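Local coordinates for kelch-like protein 7 (Homo sapiens, PDB 3II7) that serves, through the kelch-repeat domain that forms this chain, as the substrate-specific adapter of a CUL3-RBX1 E3 ubiquitin ligase complex, at residues M187-K192 against G208-G213; L215-Y220 against W228-P233. All blocks are in the same frame, centred on the assembly; numbering follows the deposited sequence.

In the fold
Both contacts belong to one blade of the kelch beta-propeller and the loop that reaches it from the blade before; their centres lie about 11 Å apart, on the same side of the chain's centre. Contact 1 comes first along the chain and closes before contact 2 opens. It brings the loop between strands 180-184 and 195-199, in Kelch 4, against strand 209-210 in Kelch 5; contact 2 is the outer hairpin of Kelch 5, strands 218-222 and 227-230. Glu219 joins the two, taking the backbone N-H of Ile188 and a salt bridge from Arg191, while Met187 packs on Trp228. Successive repeats are thus tied together by buried polar groups as well as by the chain.

Contact 1: residues M187-K192 against G208-G213; sequences MIEARK and GQNGLG. With EDO (1,2-ethanediol), chain L.
Lys192 and Gln209 form the close-packed end of this contact. Their backbones make a single antiparallel bridge, a hydrogen-bonded pair: Lys192 N gives to Gln209 O at 2.9 Å, and Gln209 N returns a bond of 2.9 Å to Lys192 O. Gly208 fits against the same carbonyl, its CA 3.3 Å from Lys192 O; a CB there would run into that oxygen, and with the phi and psi of Gly208 it would also press on the carbonyl of the preceding residue. Both long side chains leave with CG between the backbone N and the carbonyl carbon (chi1 67° for Lys192, 63° for Gln209), which sets the two CG atoms 3.7 Å apart, and both then run out extended, crossing at a slant. The Gln209 amide finds its polar partner in Asn193 OD1.

Toward Glu189 the fit is looser. Asn210 ND2 reaches Ala190 O at 3.0 Å, with the oxygen close to the plane of its amide and the N-H pointing fairly straight (157°). The amide's other end, OD1, accepts from Leu212 N at 3.0 Å, an Asx turn, so both ends of the group are held and its flip is fixed. Glu189 OE1 stays 3.6 Å from Asn210 ND2, which also gives to a water, while Glu189 OE2 is taken by Asn217. Ethanediol, probably from the crystallisation liquor, sits beside Asn210 CB and accepts from Gly211 N at 2.9 Å.

Arg191 turns away from all this to a salt bridge with Glu219; Glu189 CB lies over one face of its guanidinium, offset toward the rim. Strand 166-167, also in Kelch 4, touches Ala190, Lys192 and Asn210 through Val167, and Arg191 packs against Ala205 of strand 202-206.

Contact 2: residues L215-Y220 against W228-P233; sequences LDNVEY and WKMVSP
Tyr220 and Lys229 face each other across the antiparallel beta hairpin that ends a blade of the kelch propeller, the four-stranded sheet of strands 195-199, 202-206, 218-222 and 227-230, the last being outermost. They are a hydrogen-bonded pair, Tyr220 N to Lys229 O at 2.8 Å and Lys229 N to Tyr220 O at 2.9 Å. With CG between the backbone N and the carbonyl carbon (chi1 71°), the tyrosine ring is brought beside the Lys229 side chain. Lys229 CB lies over one face in a CH-pi contact, 4.2 Å from the centroid of the Tyr220 ring, and the rest of the lysine bends past the phenol toward a salt bridge with Asp222. Val231 meets the ring from another direction: CG1 comes in at the edge, in the ring plane, 3.4 Å from Tyr220 CD2. Replacing Tyr220 with alanine is likely to open a gap beside Val231 CG1 and leave Lys229 CB without the aromatic face it rests on.

Glu219 and Met230, the adjoining non-hydrogen-bonded pair, point to the other side of the sheet. The Glu219 side chain extends across Trp228 at about a right angle, carboxylate and indole planes 87° apart, with OE1 3.4 Å from Trp228 CB. Buried though it is, the carboxylate is well supplied: OE2 accepts from Glu189 N, besides the bonds to Ile188 and Arg191. Trp228 NE1 gives to Cys185 O.

Beyond the pair, Val231 N makes a nearly straight bond (173°) to Val218 O. Met230 folds back at chi2 and chi3, setting its CE against Val218 O, 3.1 Å away, and beside the Asn217 side chain. Where the strands part, a water accepts from Val218 N and donates to Val231 O, while the valine side chains meet tightly, Val218 CG1 3.5 Å from Val231 CG2.

Contact 1: residues M187-K192 against G208-G213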
loop_
_atom_site.group_PDB
_atom_site.type_symbol
_atom_site.label_atom_id
_atom_site.label_comp_id
_atom_site.label_asym_id
_atom_site.label_seq_id
_atom_site.Cartn_x
_atom_site.Cartn_y
_atom_site.Cartn_z
ATOM N N MET A 187 -10.128 13.633 2.952
ATOM C CA MET A 187 -10.121 12.925 4.240
ATOM C C MET A 187 -10.300 13.933 5.369
ATOM O O MET A 187 -10.002 15.149 5.205
ATOM C CB MET A 187 -8.805 12.146 4.448
ATOM C CG MET A 187 -8.652 10.963 3.546
ATOM S SD MET A 187 -7.167 10.032 3.913
ATOM C CE MET A 187 -5.868 11.250 3.550
ATOM N N ILE A 188 -10.799 13.442 6.501
ATOM C CA ILE A 188 -10.893 14.262 7.714
ATOM C C ILE A 188 -9.489 14.632 8.221
ATOM O O ILE A 188 -9.239 15.773 8.629
ATOM C CB ILE A 188 -11.685 13.537 8.788
ATOM C CG1 ILE A 188 -13.122 13.340 8.271
ATOM C CG2 ILE A 188 -11.628 14.294 10.118
ATOM C CD1 ILE A 188 -13.937 12.344 9.102
ATOM N N GLU A 189 -8.567 13.653 8.151
ATOM C CA GLU A 189 -7.196 13.824 8.598
ATOM C C GLU A 189 -6.271 13.883 7.393
ATOM O O GLU A 189 -6.423 13.088 6.461
ATOM C CB GLU A 189 -6.784 12.635 9.454
ATOM C CG GLU A 189 -7.401 12.590 10.805
ATOM C CD GLU A 189 -6.750 13.536 11.845
ATOM O OE1 GLU A 189 -5.774 14.221 11.531
ATOM O OE2 GLU A 189 -7.239 13.559 12.980
ATOM N N ALA A 190 -5.278 14.786 7.418
ATOM C CA ALA A 190 -4.163 14.663 6.486
ATOM C C ALA A 190 -3.375 13.408 6.911
ATOM O O ALA A 190 -3.204 13.170 8.105
ATOM C CB ALA A 190 -3.281 15.904 6.527
ATOM N N ARG A 191 -2.925 12.596 5.954
ATOM C CA ARG A 191 -2.225 11.325 6.259
ATOM C C ARG A 191 -1.234 11.013 5.181
ATOM O O ARG A 191 -1.539 11.182 3.995
ATOM C CB ARG A 191 -3.178 10.096 6.307
ATOM C CG ARG A 191 -4.375 10.215 7.176
ATOM C CD ARG A 191 -5.255 8.990 7.057
ATOM N NE ARG A 191 -6.473 9.219 7.825
ATOM C CZ ARG A 191 -6.635 8.910 9.108
ATOM N NH1 ARG A 191 -5.692 8.292 9.808
ATOM N NH2 ARG A 191 -7.762 9.215 9.704
ATOM N N LYS A 192 -0.071 10.528 5.602
ATOM C CA LYS A 192 0.848 9.793 4.736
ATOM C C LYS A 192 1.270 8.539 5.490
ATOM O O LYS A 192 1.172 8.453 6.695
ATOM C CB LYS A 192 2.069 10.605 4.346
ATOM C CG LYS A 192 3.055 10.950 5.499
ATOM C CD LYS A 192 4.246 11.719 4.959
ATOM C CE LYS A 192 5.271 12.014 6.014
ATOM N NZ LYS A 192 6.590 12.465 5.416
ATOM N N GLY A 208 -1.203 6.181 9.987
ATOM C CA GLY A 208 -0.196 6.952 9.285
ATOM C C GLY A 208 0.297 8.096 10.158
ATOM O O GLY A 208 0.355 7.979 11.378
ATOM N N GLN A 209 0.677 9.180 9.507
ATOM C CA GLN A 209 1.229 10.365 10.179
ATOM C C GLN A 209 0.968 11.620 9.374
ATOM O O GLN A 209 0.678 11.576 8.195
ATOM C CB GLN A 209 2.738 10.221 10.387
ATOM C CG GLN A 209 3.520 10.137 9.127
ATOM C CD GLN A 209 4.994 10.020 9.340
ATOM O OE1 GLN A 209 5.596 10.740 10.174
ATOM N NE2 GLN A 209 5.610 9.081 8.621
ATOM N N ASN A 210 1.078 12.752 10.040
ATOM C CA ASN A 210 1.070 14.024 9.314
ATOM C C ASN A 210 2.062 14.982 9.901
ATOM O O ASN A 210 2.964 14.570 10.620
ATOM C CB ASN A 210 -0.342 14.583 9.208
ATOM C CG ASN A 210 -0.987 14.825 10.520
ATOM O OD1 ASN A 210 -0.338 15.196 11.508
ATOM N ND2 ASN A 210 -2.306 14.627 10.561
ATOM N N GLY A 211 1.950 16.267 9.558
ATOM C CA GLY A 211 2.916 17.239 10.000
ATOM C C GLY A 211 2.971 17.425 11.500
ATOM O O GLY A 211 3.955 17.928 12.033
ATOM N N LEU A 212 1.916 17.013 12.190
ATOM C CA LEU A 212 1.821 17.196 13.616
ATOM C C LEU A 212 2.104 15.907 14.420
ATOM O O LEU A 212 2.078 15.912 15.628
ATOM C CB LEU A 212 0.457 17.818 13.947
ATOM C CG LEU A 212 0.461 19.364 13.648
ATOM C CD1 LEU A 212 1.273 19.745 12.436
ATOM C CD2 LEU A 212 -0.915 19.961 13.507
ATOM N N GLY A 213 2.427 14.824 13.728
ATOM C CA GLY A 213 2.795 13.593 14.396
ATOM C C GLY A 213 2.080 12.371 13.856
ATOM O O GLY A 213 1.452 12.412 12.795
HETATM C C1 EDO L . 0.287 19.436 7.222
HETATM O O1 EDO L . 1.546 18.779 6.968
HETATM C C2 EDO L . -0.782 18.457 7.701
HETATM O O2 EDO L . -0.406 17.824 8.932
HETATM O O HOH W 1 -4.073 15.713 12.369
#

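Contact 2: residues L215-Y220 against W228-P233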
loop_
_atom_site.group_PDB
_atom_site.type_symbol
_atom_site.label_atom_id
_atom_site.label_comp_id
_atom_site.label_asym_id
_atom_site.label_seq_id
_atom_site.Cartn_x
_atom_site.Cartn_y
_atom_site.Cartn_z
ATOM N N LEU A 215 -0.643 9.006 13.991
ATOM C CA LEU A 215 -2.101 8.928 14.063
ATOM C C LEU A 215 -2.542 7.537 14.500
ATOM O O LEU A 215 -2.157 6.550 13.870
ATOM C CB LEU A 215 -2.713 9.230 12.711
ATOM C CG LEU A 215 -2.487 10.606 12.126
ATOM C CD1 LEU A 215 -2.895 10.668 10.655
ATOM C CD2 LEU A 215 -3.286 11.648 12.935
ATOM N N ASP A 216 -3.389 7.472 15.539
ATOM C CA ASP A 216 -4.060 6.233 15.884
ATOM C C ASP A 216 -5.402 6.133 15.215
ATOM O O ASP A 216 -5.988 5.063 15.217
ATOM C CB ASP A 216 -4.180 6.025 17.412
ATOM C CG ASP A 216 -5.037 7.081 18.105
ATOM O OD1 ASP A 216 -5.285 8.161 17.549
ATOM O OD2 ASP A 216 -5.460 6.818 19.234
ATOM N N ASN A 217 -5.877 7.221 14.617
ATOM C CA ASN A 217 -7.256 7.235 14.171
ATOM C C ASN A 217 -7.455 6.656 12.772
ATOM O O ASN A 217 -6.493 6.396 11.989
ATOM C CB ASN A 217 -7.931 8.600 14.403
ATOM C CG ASN A 217 -7.355 9.728 13.569
ATOM O OD1 ASN A 217 -6.877 9.541 12.468
ATOM N ND2 ASN A 217 -7.464 10.948 14.109
ATOM N N VAL A 218 -8.710 6.406 12.476
ATOM C CA VAL A 218 -9.123 5.601 11.353
ATOM C C VAL A 218 -10.384 6.193 10.783
ATOM O O VAL A 218 -11.293 6.562 11.518
ATOM C CB VAL A 218 -9.380 4.124 11.781
ATOM C CG1 VAL A 218 -9.853 3.244 10.570
ATOM C CG2 VAL A 218 -8.114 3.524 12.447
ATOM N N GLU A 219 -10.452 6.287 9.476
ATOM C CA GLU A 219 -11.645 6.807 8.831
ATOM C C GLU A 219 -11.931 6.017 7.583
ATOM O O GLU A 219 -11.048 5.326 7.057
ATOM C CB GLU A 219 -11.489 8.300 8.506
ATOM C CG GLU A 219 -10.310 8.659 7.561
ATOM C CD GLU A 219 -10.189 10.145 7.370
ATOM O OE1 GLU A 219 -11.106 10.734 6.751
ATOM O OE2 GLU A 219 -9.203 10.758 7.868
ATOM N N TYR A 220 -13.149 6.117 7.072
ATOM C CA TYR A 220 -13.454 5.471 5.793
ATOM C C TYR A 220 -14.158 6.412 4.837
ATOM O O TYR A 220 -14.836 7.364 5.248
ATOM C CB TYR A 220 -14.286 4.198 5.950
ATOM C CG TYR A 220 -15.709 4.421 6.356
ATOM C CD1 TYR A 220 -16.693 4.632 5.416
ATOM C CD2 TYR A 220 -16.069 4.399 7.677
ATOM C CE1 TYR A 220 -18.003 4.837 5.789
ATOM C CE2 TYR A 220 -17.379 4.611 8.063
ATOM C CZ TYR A 220 -18.335 4.813 7.117
ATOM O OH TYR A 220 -19.640 5.000 7.506
ATOM N N TRP A 228 -16.227 11.172 3.977
ATOM C CA TRP A 228 -15.387 10.424 4.889
ATOM C C TRP A 228 -15.954 10.520 6.295
ATOM O O TRP A 228 -16.453 11.587 6.728
ATOM C CB TRP A 228 -13.957 10.981 4.899
ATOM C CG TRP A 228 -13.135 10.748 3.630
ATOM C CD1 TRP A 228 -13.119 11.534 2.513
ATOM C CD2 TRP A 228 -12.185 9.718 3.399
ATOM N NE1 TRP A 228 -12.235 11.040 1.615
ATOM C CE2 TRP A 228 -11.664 9.909 2.128
ATOM C CE3 TRP A 228 -11.742 8.610 4.148
ATOM C CZ2 TRP A 228 -10.698 9.065 1.588
ATOM C CZ3 TRP A 228 -10.791 7.781 3.603
ATOM C CH2 TRP A 228 -10.288 7.992 2.357
ATOM N N LYS A 229 -15.834 9.409 7.040
ATOM C CA LYS A 229 -16.374 9.283 8.380
ATOM C C LYS A 229 -15.356 8.583 9.272
ATOM O O LYS A 229 -14.779 7.550 8.866
ATOM C CB LYS A 229 -17.671 8.458 8.325
ATOM C CG LYS A 229 -18.831 9.164 7.628
ATOM C CD LYS A 229 -20.176 8.456 7.907
ATOM C CE LYS A 229 -21.140 8.601 6.736
ATOM N NZ LYS A 229 -20.710 7.773 5.551
ATOM N N MET A 230 -15.144 9.132 10.477
ATOM C CA MET A 230 -14.299 8.480 11.500
ATOM C C MET A 230 -14.964 7.220 12.061
ATOM O O MET A 230 -16.175 7.165 12.264
ATOM C CB MET A 230 -14.029 9.405 12.693
ATOM C CG MET A 230 -13.379 10.741 12.403
ATOM S SD MET A 230 -11.802 10.633 11.545
ATOM C CE MET A 230 -10.877 9.493 12.435
ATOM N N VAL A 231 -14.140 6.215 12.324
ATOM C CA VAL A 231 -14.548 5.031 13.061
ATOM C C VAL A 231 -13.663 4.907 14.298
ATOM O O VAL A 231 -13.003 5.878 14.690
ATOM C CB VAL A 231 -14.556 3.758 12.157
ATOM C CG1 VAL A 231 -15.596 3.918 11.057
ATOM C CG2 VAL A 231 -13.192 3.477 11.588
ATOM N N SER A 232 -13.698 3.754 14.968
ATOM C CA SER A 232 -12.933 3.584 16.199
ATOM C C SER A 232 -11.448 3.594 15.901
ATOM O O SER A 232 -11.006 3.052 14.871
ATOM C CB SER A 232 -13.285 2.258 16.893
ATOM O OG SER A 232 -14.583 2.317 17.498
ATOM N N PRO A 233 -10.654 4.175 16.821
ATOM C CA PRO A 233 -9.217 4.230 16.597
ATOM C C PRO A 233 -8.503 2.959 16.938
ATOM O O PRO A 233 -9.013 2.135 17.739
ATOM C CB PRO A 233 -8.763 5.349 17.536
ATOM C CG PRO A 233 -9.754 5.299 18.672
ATOM C CD PRO A 233 -11.053 4.920 18.033
HETATM O O HOH W 2 -10.491 6.754 14.784
#